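Local coordinates for protein EmGH1 (PDB 5Z87) that probably hydrolyses beta-glucosidic and related sugar linkages as a family 3 glycoside hydrolase, at residues S250-G253 / P254-Q258; G441-A444 / A445-H448; S461-E464 / G465-Y469; Y640-P644 / T645-R649. All blocks are in the same frame, centred on the assembly; numbering follows the deposited sequence.

Interaction 1 of 4, residues S250-G253 / P254-Q258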
loop_
_atom_site.group_PDB
_atom_site.type_symbol
_atom_site.label_atom_id
_atom_site.label_comp_id
_atom_site.label_asym_id
_atom_site.label_seq_id
_atom_site.Cartn_x
_atom_site.Cartn_y
_atom_site.Cartn_z
ATOM N N SER A 250 -8.166 -3.661 3.146
ATOM C CA SER A 250 -7.568 -2.394 3.526
ATOM C C SER A 250 -6.763 -2.608 4.797
ATOM O O SER A 250 -7.139 -3.425 5.649
ATOM C CB SER A 250 -8.636 -1.326 3.758
ATOM O OG SER A 250 -9.444 -1.205 2.603
ATOM N N HIS A 251 -5.652 -1.891 4.902
ATOM C CA HIS A 251 -4.773 -1.940 6.062
ATOM C C HIS A 251 -4.869 -0.579 6.736
ATOM O O HIS A 251 -4.211 0.378 6.326
ATOM C CB HIS A 251 -3.343 -2.292 5.668
ATOM C CG HIS A 251 -3.215 -3.651 5.057
ATOM N ND1 HIS A 251 -2.459 -4.652 5.626
ATOM C CD2 HIS A 251 -3.773 -4.187 3.943
ATOM C CE1 HIS A 251 -2.540 -5.742 4.879
ATOM N NE2 HIS A 251 -3.331 -5.486 3.852
ATOM N N ILE A 252 -5.710 -0.501 7.760
ATOM C CA ILE A 252 -6.041 0.751 8.428
ATOM C C ILE A 252 -5.914 0.519 9.928
ATOM O O ILE A 252 -6.606 -0.339 10.484
ATOM C CB ILE A 252 -7.460 1.226 8.060
ATOM C CG1 ILE A 252 -7.630 1.239 6.538
ATOM C CG2 ILE A 252 -7.738 2.613 8.629
ATOM C CD1 ILE A 252 -9.031 1.621 6.056
ATOM N N GLY A 253 -5.000 1.245 10.568
ATOM C CA GLY A 253 -4.878 1.227 12.007
ATOM C C GLY A 253 -6.020 1.988 12.661
ATOM O O GLY A 253 -6.737 2.761 12.004
ATOM N N PRO A 254 -6.217 1.783 13.969
ATOM C CA PRO A 254 -7.354 2.443 14.644
ATOM C C PRO A 254 -7.237 3.958 14.711
ATOM O O PRO A 254 -8.259 4.642 14.605
ATOM C CB PRO A 254 -7.358 1.810 16.044
ATOM C CG PRO A 254 -5.972 1.209 16.207
ATOM C CD PRO A 254 -5.565 0.780 14.831
ATOM N N VAL A 255 -6.036 4.516 14.852
ATOM C CA VAL A 255 -5.929 5.970 14.886
ATOM C C VAL A 255 -6.141 6.552 13.495
ATOM O O VAL A 255 -6.866 7.542 13.323
ATOM C CB VAL A 255 -4.578 6.393 15.487
ATOM C CG1 VAL A 255 -4.460 7.895 15.486
ATOM C CG2 VAL A 255 -4.452 5.850 16.909
ATOM N N GLU A 256 -5.518 5.945 12.485
ATOM C CA GLU A 256 -5.798 6.302 11.099
ATOM C C GLU A 256 -7.301 6.235 10.810
ATOM O O GLU A 256 -7.881 7.170 10.251
ATOM C CB GLU A 256 -5.016 5.368 10.170
ATOM C CG GLU A 256 -5.257 5.611 8.683
ATOM C CD GLU A 256 -4.635 4.535 7.801
ATOM O OE1 GLU A 256 -4.245 3.483 8.337
ATOM O OE2 GLU A 256 -4.539 4.736 6.568
ATOM N N MET A 257 -7.954 5.146 11.227
ATOM C CA MET A 257 -9.394 5.009 11.009
ATOM C C MET A 257 -10.174 6.158 11.646
ATOM O O MET A 257 -11.090 6.716 11.031
ATOM C CB MET A 257 -9.869 3.663 11.554
ATOM C CG MET A 257 -11.365 3.478 11.494
ATOM S SD MET A 257 -12.031 3.244 9.832
ATOM C CE MET A 257 -11.473 1.602 9.434
ATOM N N GLN A 258 -9.782 6.569 12.853
ATOM C CA GLN A 258 -10.483 7.635 13.559
ATOM C C GLN A 258 -10.260 9.006 12.927
ATOM O O GLN A 258 -11.157 9.856 12.974
ATOM C CB GLN A 258 -10.043 7.663 15.031
ATOM C CG GLN A 258 -10.725 6.597 15.905
ATOM C CD GLN A 258 -12.207 6.900 16.140
ATOM O OE1 GLN A 258 -12.627 8.049 16.070
ATOM N NE2 GLN A 258 -12.992 5.873 16.418
HETATM O O HOH W 1 -4.783 2.781 4.893
#
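Gly253 occupies the N-cap position of helix 254-261, and its carbonyl O takes the N-H of Met257 at 2.8 Å (159°), the first i to i+4 bond of the helix. Two N-terminal features meet here: one half of a capping box, the Glu256 carboxylate turning back to the N-cap N-H while Gly253 has no side chain to return the bond, and a hydrophobic staple between the residue before the cap and N4. Pro254 fills the first turn position, where a ring without an N-H costs no helical bond. With chi1 at 178° and the chain extended beyond CG, the Glu256 carboxylate reaches back to the chain entering the helix. OE1 accepts from Gly253 N at 3.2 Å on its anti side, tilted from the carboxylate plane. The same OE1 is reached by His251 ND1 of the second subunit, and the His251 side chains of the two subunits touch. This shared charge therefore lies on the dimer interface, and Asp285 of the second subunit accepts the N-H groups of both Val255 and Glu256 at the helix start. The staple is made by Ile252, whose CG2 packs on Met257 CB at 3.8 Å, while Met257 folds its bent chain until CE stands 4.0 Å from Ile252 CG2. Ile252 also lies against the carboxylate, its CA 3.3 Å from Glu256 OE1. The second carboxylate oxygen, Glu256 OE2, takes a water proton at 2.6 Å, and that water also donates to His251 O at 2.9 Å.

Interaction 2 of 4, residues G441-A444 / A445-H448; sequences GPNA and ASVH
Asn443 and His448 make the tight part of this bend. The amide oxygen Asn443 OD1 comes obliquely to the imidazole, 3.2 Å from His448 NE2 but at a poor angle for a hydrogen bond, with the amide and ring planes 53° apart. Each group has its own partner beyond: Asn443 ND2 donates to Gly534 O, and His448 ND1 pairs with Glu536. On its other nitrogen the ring is held by Ser446, whose OG lies 2.9 Å from His448 NE2. A chi1 of 35° places that hydroxyl between the backbone N and carbonyl carbon of Ser446, where it also stands 3.2 Å from Pro442 O. The segment leaves the end of strand 436-440, in the mixed sheet of the family 3 C-terminal domain, through a turn close to type I, closed by Ala444 N to Gly441 O at 3.2 Å. Ile580, at the end of strand 574-580 of the same sheet, packs on both Asn443 and His448. The looser side, around the partly exposed Ala445, is knitted by water. One molecule donates to Gly441 O and accepts from Ala445 N, another links Pro442 O to Ser446 OG, and a third donates to Asn443 O at 2.8 Å and to Ser446 O at 2.9 Å.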
loop_
_atom_site.group_PDB
_atom_site.type_symbol
_atom_site.label_atom_id
_atom_site.label_comp_id
_atom_site.label_asym_id
_atom_site.label_seq_id
_atom_site.Cartn_x
_atom_site.Cartn_y
_atom_site.Cartn_z
ATOM N N GLY A 441 -10.170 14.059 -30.657
ATOM C CA GLY A 441 -9.860 13.165 -29.563
ATOM C C GLY A 441 -10.981 12.201 -29.216
ATOM O O GLY A 441 -12.147 12.396 -29.580
ATOM N N PRO A 442 -10.645 11.135 -28.488
ATOM C CA PRO A 442 -11.663 10.120 -28.167
ATOM C C PRO A 442 -12.817 10.654 -27.331
ATOM O O PRO A 442 -13.908 10.076 -27.379
ATOM C CB PRO A 442 -10.866 9.048 -27.416
ATOM C CG PRO A 442 -9.681 9.783 -26.851
ATOM C CD PRO A 442 -9.337 10.824 -27.886
ATOM N N ASN A 443 -12.643 11.758 -26.607
ATOM C CA ASN A 443 -13.712 12.288 -25.771
ATOM C C ASN A 443 -14.266 13.613 -26.280
ATOM O O ASN A 443 -14.774 14.416 -25.493
ATOM C CB ASN A 443 -13.232 12.425 -24.328
ATOM C CG ASN A 443 -12.945 11.084 -23.702
ATOM O OD1 ASN A 443 -13.409 10.050 -24.202
ATOM N ND2 ASN A 443 -12.150 11.077 -22.630
ATOM N N ALA A 444 -14.201 13.854 -27.591
ATOM C CA ALA A 444 -14.706 15.116 -28.127
ATOM C C ALA A 444 -16.186 15.033 -28.480
ATOM O O ALA A 444 -16.981 15.867 -28.029
ATOM C CB ALA A 444 -13.899 15.544 -29.361
ATOM N N ALA A 445 -16.562 14.033 -29.277
ATOM C CA ALA A 445 -17.901 13.933 -29.844
ATOM C C ALA A 445 -18.877 13.189 -28.948
ATOM O O ALA A 445 -20.091 13.337 -29.111
ATOM C CB ALA A 445 -17.836 13.232 -31.205
ATOM N N SER A 446 -18.368 12.391 -28.025
ATOM C CA SER A 446 -19.152 11.630 -27.069
ATOM C C SER A 446 -19.393 12.427 -25.786
ATOM O O SER A 446 -18.567 13.245 -25.366
ATOM C CB SER A 446 -18.428 10.311 -26.767
ATOM O OG SER A 446 -17.005 10.483 -26.767
ATOM N N VAL A 447 -20.560 12.200 -25.181
ATOM C CA VAL A 447 -20.846 12.716 -23.846
ATOM C C VAL A 447 -20.274 11.743 -22.819
ATOM O O VAL A 447 -20.384 10.523 -22.974
ATOM C CB VAL A 447 -22.363 12.907 -23.651
ATOM C CG1 VAL A 447 -22.667 13.442 -22.267
ATOM C CG2 VAL A 447 -22.932 13.845 -24.712
ATOM N N HIS A 448 -19.649 12.263 -21.766
ATOM C CA HIS A 448 -19.133 11.398 -20.710
ATOM C C HIS A 448 -19.607 11.902 -19.363
ATOM O O HIS A 448 -19.279 13.022 -18.952
ATOM C CB HIS A 448 -17.618 11.287 -20.786
ATOM C CG HIS A 448 -17.177 10.502 -21.973
ATOM N ND1 HIS A 448 -17.164 9.123 -21.982
ATOM C CD2 HIS A 448 -16.836 10.890 -23.226
ATOM C CE1 HIS A 448 -16.777 8.697 -23.174
ATOM N NE2 HIS A 448 -16.571 9.749 -23.945
HETATM O O HOH W 2 -14.783 11.959 -30.306
HETATM O O HOH W 3 -16.042 10.016 -29.431
HETATM O O HOH W 4 -17.159 15.570 -24.480
#

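Interaction 3 of 4, residues S461-E464 / G465-Y469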
loop_
_atom_site.group_PDB
_atom_site.type_symbol
_atom_site.label_atom_id
_atom_site.label_comp_id
_atom_site.label_asym_id
_atom_site.label_seq_id
_atom_site.Cartn_x
_atom_site.Cartn_y
_atom_site.Cartn_z
ATOM N N SER A 461 -21.702 17.358 -25.445
ATOM C CA SER A 461 -20.304 16.974 -25.562
ATOM C C SER A 461 -19.420 18.208 -25.748
ATOM O O SER A 461 -19.893 19.322 -26.002
ATOM C CB SER A 461 -20.097 16.021 -26.742
ATOM O OG SER A 461 -20.249 16.707 -27.978
ATOM N N ALA A 462 -18.105 17.994 -25.627
ATOM C CA ALA A 462 -17.154 19.076 -25.866
ATOM C C ALA A 462 -17.299 19.622 -27.284
ATOM O O ALA A 462 -17.366 20.839 -27.488
ATOM C CB ALA A 462 -15.724 18.584 -25.608
ATOM N N LEU A 463 -17.389 18.725 -28.274
ATOM C CA LEU A 463 -17.591 19.135 -29.667
ATOM C C LEU A 463 -18.837 20.001 -29.817
ATOM O O LEU A 463 -18.775 21.134 -30.312
ATOM C CB LEU A 463 -17.700 17.899 -30.561
ATOM C CG LEU A 463 -18.029 18.188 -32.024
ATOM C CD1 LEU A 463 -16.828 18.876 -32.703
ATOM C CD2 LEU A 463 -18.440 16.921 -32.769
ATOM N N GLU A 464 -19.984 19.477 -29.384
ATOM C CA GLU A 464 -21.238 20.212 -29.491
ATOM C C GLU A 464 -21.160 21.559 -28.786
ATOM O O GLU A 464 -21.671 22.567 -29.290
ATOM C CB GLU A 464 -22.379 19.373 -28.916
ATOM C CG GLU A 464 -23.754 19.950 -29.200
ATOM C CD GLU A 464 -24.860 19.236 -28.444
ATOM O OE1 GLU A 464 -24.959 17.984 -28.544
ATOM O OE2 GLU A 464 -25.621 19.936 -27.739
ATOM N N GLY A 465 -20.529 21.600 -27.614
ATOM C CA GLY A 465 -20.409 22.864 -26.911
ATOM C C GLY A 465 -19.580 23.873 -27.680
ATOM O O GLY A 465 -19.894 25.066 -27.702
ATOM N N LEU A 466 -18.522 23.405 -28.333
ATOM C CA LEU A 466 -17.680 24.292 -29.124
ATOM C C LEU A 466 -18.344 24.675 -30.450
ATOM O O LEU A 466 -18.216 25.821 -30.901
ATOM C CB LEU A 466 -16.322 23.630 -29.350
ATOM C CG LEU A 466 -15.375 23.810 -28.161
ATOM C CD1 LEU A 466 -14.139 22.944 -28.330
ATOM C CD2 LEU A 466 -15.001 25.289 -27.967
ATOM N N GLN A 467 -19.064 23.741 -31.083
ATOM C CA GLN A 467 -19.823 24.082 -32.284
ATOM C C GLN A 467 -20.822 25.198 -32.004
ATOM O O GLN A 467 -20.928 26.161 -32.771
ATOM C CB GLN A 467 -20.551 22.857 -32.817
ATOM C CG GLN A 467 -19.674 21.853 -33.528
ATOM C CD GLN A 467 -20.410 20.535 -33.720
ATOM O OE1 GLN A 467 -21.372 20.246 -33.003
ATOM N NE2 GLN A 467 -19.968 19.735 -34.677
ATOM N N ALA A 468 -21.565 25.086 -30.901
ATOM C CA ALA A 468 -22.538 26.119 -30.565
ATOM C C ALA A 468 -21.859 27.441 -30.263
ATOM O O ALA A 468 -22.416 28.501 -30.564
ATOM C CB ALA A 468 -23.387 25.687 -29.374
ATOM N N TYR A 469 -20.665 27.396 -29.665
ATOM C CA TYR A 469 -19.927 28.622 -29.403
ATOM C C TYR A 469 -19.425 29.249 -30.699
ATOM O O TYR A 469 -19.473 30.473 -30.866
ATOM C CB TYR A 469 -18.761 28.344 -28.456
ATOM C CG TYR A 469 -18.251 29.600 -27.803
ATOM C CD1 TYR A 469 -17.336 30.417 -28.453
ATOM C CD2 TYR A 469 -18.699 29.985 -26.544
ATOM C CE1 TYR A 469 -16.876 31.578 -27.866
ATOM C CE2 TYR A 469 -18.236 31.140 -25.946
ATOM C CZ TYR A 469 -17.331 31.938 -26.622
ATOM O OH TYR A 469 -16.865 33.098 -26.049
#
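Gly465 N donates to Ser461 O at 2.9 Å, opening a ladder of backbone bonds that winds the first turns of helix 462-473. Three more follow in the same i to i+4 pattern: Leu466 N to Ala462 O, Gln467 N to Leu463 O at 2.7 Å, and Ala468 N to Glu464 O at 3.0 Å. The Gln467 bond is the straightest of the four at the acceptor, its N-H arriving almost in line with the carbonyl.

One polar side chain joins in. Ser461 is the N-cap, and its OG receives Glu464 N at 3.1 Å and 172°, satisfying an N-H that no earlier turn could serve.

Packing along the helix is mainly Leu463 against Gln467. Gln467 CG lies anti to the carbonyl carbon (chi1 -75°), which lays the chain back over the preceding turn. The amide NE2 then rests 3.6 Å from Leu463 CG, close to both its methyls, while OE1 lies 3.5 Å from Glu464 CA. Leu466 CB sits 3.5 Å from Ala462 O.

Within the beta-alpha-beta unit 436-440, 462-473, 476-480, Leu463 touches Val439, Val477 and Tyr479 of the two strands. Leu466 packs on Met437 and Val439 and on Ala612 of helix 607-615, and Tyr469 stacks on Phe616 while its hydroxyl bonds to Asp618.

Interaction 4 of 4, residues Y640-P644 / T645-R649; sequences YYQKP and TGRFR
With CG opposite the carbonyl carbon (chi1 -62°) and a bend at chi2 (-71°), Gln642 folds toward the following turn, setting its OE1 3.2 Å from Gly646 CA, an approach that the absence of a side chain on the glycine permits. Its CG meets the aliphatic run of Arg647, 3.8 Å from CD, with the amide and guanidinium planes 81° apart, nearly perpendicular. Their nitrogens bond elsewhere: Gln642 NE2 donates to Tyr639 O and Arg647 NH2 to Ser656 O. Between these side chains the backbone makes a type I beta turn over Pro644 and Thr645, closed by Gly646 N to Lys643 O at 2.9 Å, with the donor well above the carbonyl plane. A water bridges the next step, donating to Lys643 O at 2.8 Å and accepting from Arg647 N at 2.9 Å. The turn lies in a long loop of the C-terminal domain that reaches the second subunit, where Glu283 forms a salt bridge with Lys643 NZ and Arg245 donates to Gly646 O. Farther on, Arg649 curls over Phe648, NE 3.8 Å above the centre of the ring. The guanidinium grips Phe648 O side-on, NE at 3.0 Å and NH1 at 3.3 Å, from one face of the carbonyl plane.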
loop_
_atom_site.group_PDB
_atom_site.type_symbol
_atom_site.label_atom_id
_atom_site.label_comp_id
_atom_site.label_asym_id
_atom_site.label_seq_id
_atom_site.Cartn_x
_atom_site.Cartn_y
_atom_site.Cartn_z
ATOM N N TYR A 640 -1.321 14.204 0.210
ATOM C CA TYR A 640 -0.475 15.271 0.749
ATOM C C TYR A 640 -0.235 15.138 2.253
ATOM O O TYR A 640 0.824 15.555 2.729
ATOM C CB TYR A 640 -1.082 16.659 0.444
ATOM C CG TYR A 640 -2.209 17.065 1.378
ATOM C CD1 TYR A 640 -3.537 16.758 1.083
ATOM C CD2 TYR A 640 -1.940 17.743 2.566
ATOM C CE1 TYR A 640 -4.566 17.129 1.949
ATOM C CE2 TYR A 640 -2.945 18.090 3.436
ATOM C CZ TYR A 640 -4.253 17.784 3.128
ATOM O OH TYR A 640 -5.229 18.148 4.017
ATOM N N TYR A 641 -1.197 14.606 3.022
ATOM C CA TYR A 641 -1.077 14.661 4.481
ATOM C C TYR A 641 -0.219 13.510 4.986
ATOM O O TYR A 641 -0.644 12.747 5.863
ATOM C CB TYR A 641 -2.458 14.672 5.182
ATOM C CG TYR A 641 -3.436 13.678 4.607
ATOM C CD1 TYR A 641 -4.160 13.978 3.450
ATOM C CD2 TYR A 641 -3.635 12.434 5.203
ATOM C CE1 TYR A 641 -5.039 13.068 2.908
ATOM C CE2 TYR A 641 -4.514 11.510 4.661
ATOM C CZ TYR A 641 -5.221 11.834 3.518
ATOM O OH TYR A 641 -6.113 10.936 2.969
ATOM N N GLN A 642 0.991 13.384 4.427
ATOM C CA GLN A 642 1.918 12.346 4.847
ATOM C C GLN A 642 2.336 12.571 6.295
ATOM O O GLN A 642 2.353 13.698 6.791
ATOM C CB GLN A 642 3.162 12.334 3.950
ATOM C CG GLN A 642 2.890 12.023 2.477
ATOM C CD GLN A 642 2.508 10.575 2.266
ATOM O OE1 GLN A 642 3.152 9.673 2.795
ATOM N NE2 GLN A 642 1.432 10.343 1.513
ATOM N N LYS A 643 2.693 11.479 6.968
ATOM C CA LYS A 643 3.425 11.554 8.222
ATOM C C LYS A 643 4.786 12.179 7.927
ATOM O O LYS A 643 5.166 12.247 6.756
ATOM C CB LYS A 643 3.555 10.155 8.828
ATOM C CG LYS A 643 2.229 9.491 9.155
ATOM C CD LYS A 643 1.418 10.357 10.110
ATOM C CE LYS A 643 0.283 9.565 10.750
ATOM N NZ LYS A 643 0.879 8.521 11.616
ATOM N N PRO A 644 5.550 12.641 8.926
ATOM C CA PRO A 644 6.890 13.184 8.623
ATOM C C PRO A 644 7.787 12.215 7.885
ATOM O O PRO A 644 8.699 12.653 7.174
ATOM C CB PRO A 644 7.466 13.504 10.002
ATOM C CG PRO A 644 6.256 13.711 10.877
ATOM C CD PRO A 644 5.202 12.779 10.353
ATOM N N THR A 645 7.555 10.913 8.010
ATOM C CA THR A 645 8.363 9.928 7.316
ATOM C C THR A 645 7.730 9.434 6.023
ATOM O O THR A 645 8.349 8.639 5.320
ATOM C CB THR A 645 8.605 8.736 8.238
ATOM O OG1 THR A 645 7.347 8.299 8.782
ATOM C CG2 THR A 645 9.545 9.124 9.356
ATOM N N GLY A 646 6.496 9.841 5.725
ATOM C CA GLY A 646 5.773 9.220 4.628
ATOM C C GLY A 646 6.476 9.400 3.298
ATOM O O GLY A 646 6.599 8.461 2.512
ATOM N N ARG A 647 6.947 10.608 3.032
ATOM C CA ARG A 647 7.741 10.880 1.844
ATOM C C ARG A 647 9.083 11.472 2.248
ATOM O O ARG A 647 9.616 12.355 1.592
ATOM C CB ARG A 647 6.977 11.783 0.870
ATOM C CG ARG A 647 5.837 11.025 0.144
ATOM C CD ARG A 647 4.982 11.931 -0.733
ATOM N NE ARG A 647 5.751 12.512 -1.833
ATOM C CZ ARG A 647 6.173 13.769 -1.847
ATOM N NH1 ARG A 647 5.901 14.574 -0.817
ATOM N NH2 ARG A 647 6.852 14.233 -2.889
ATOM N N PHE A 648 9.642 10.968 3.350
ATOM C CA PHE A 648 10.926 11.459 3.833
ATOM C C PHE A 648 12.042 11.218 2.810
ATOM O O PHE A 648 12.864 12.107 2.560
ATOM C CB PHE A 648 11.237 10.801 5.172
ATOM C CG PHE A 648 12.585 11.138 5.721
ATOM C CD1 PHE A 648 12.989 12.456 5.833
ATOM C CD2 PHE A 648 13.443 10.134 6.144
ATOM C CE1 PHE A 648 14.228 12.774 6.342
ATOM C CE2 PHE A 648 14.677 10.444 6.672
ATOM C CZ PHE A 648 15.074 11.769 6.769
ATOM N N ARG A 649 12.069 10.041 2.191
ATOM C CA ARG A 649 13.043 9.696 1.165
ATOM C C ARG A 649 12.383 9.634 -0.208
ATOM O O ARG A 649 11.207 9.277 -0.338
ATOM C CB ARG A 649 13.720 8.348 1.463
ATOM C CG ARG A 649 14.415 8.259 2.842
ATOM C CD ARG A 649 15.681 9.073 2.903
ATOM N NE ARG A 649 15.431 10.505 2.897
ATOM C CZ ARG A 649 16.375 11.428 2.973
ATOM N NH1 ARG A 649 16.050 12.714 2.934
ATOM N NH2 ARG A 649 17.644 11.067 3.066
HETATM O O HOH W 5 6.410 13.119 4.403
#

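Overall arrangement
From the N terminus, interaction 1 comes first, starting helix 254-261 in the N-terminal domain. Interactions 2, 3 and 4 follow in the C-terminal domain of the family 3 fold. None closes a long loop; all four run in series, neither nesting nor crossing. Interactions 2 and 3 touch, their centres about 11 Å apart: Ala444 O receives Leu463 N at 2.9 Å, probably a hydrogen bond, joining the loop after strand 436-440 to the start of helix 462-473. Interaction 4 instead lies on the same side of the chain's centre as interaction 1, centres about 17 Å apart, and both meet the second subunit. Interactions 1 and 3 are about 46 Å apart between centres, on opposite sides of the chain's centre.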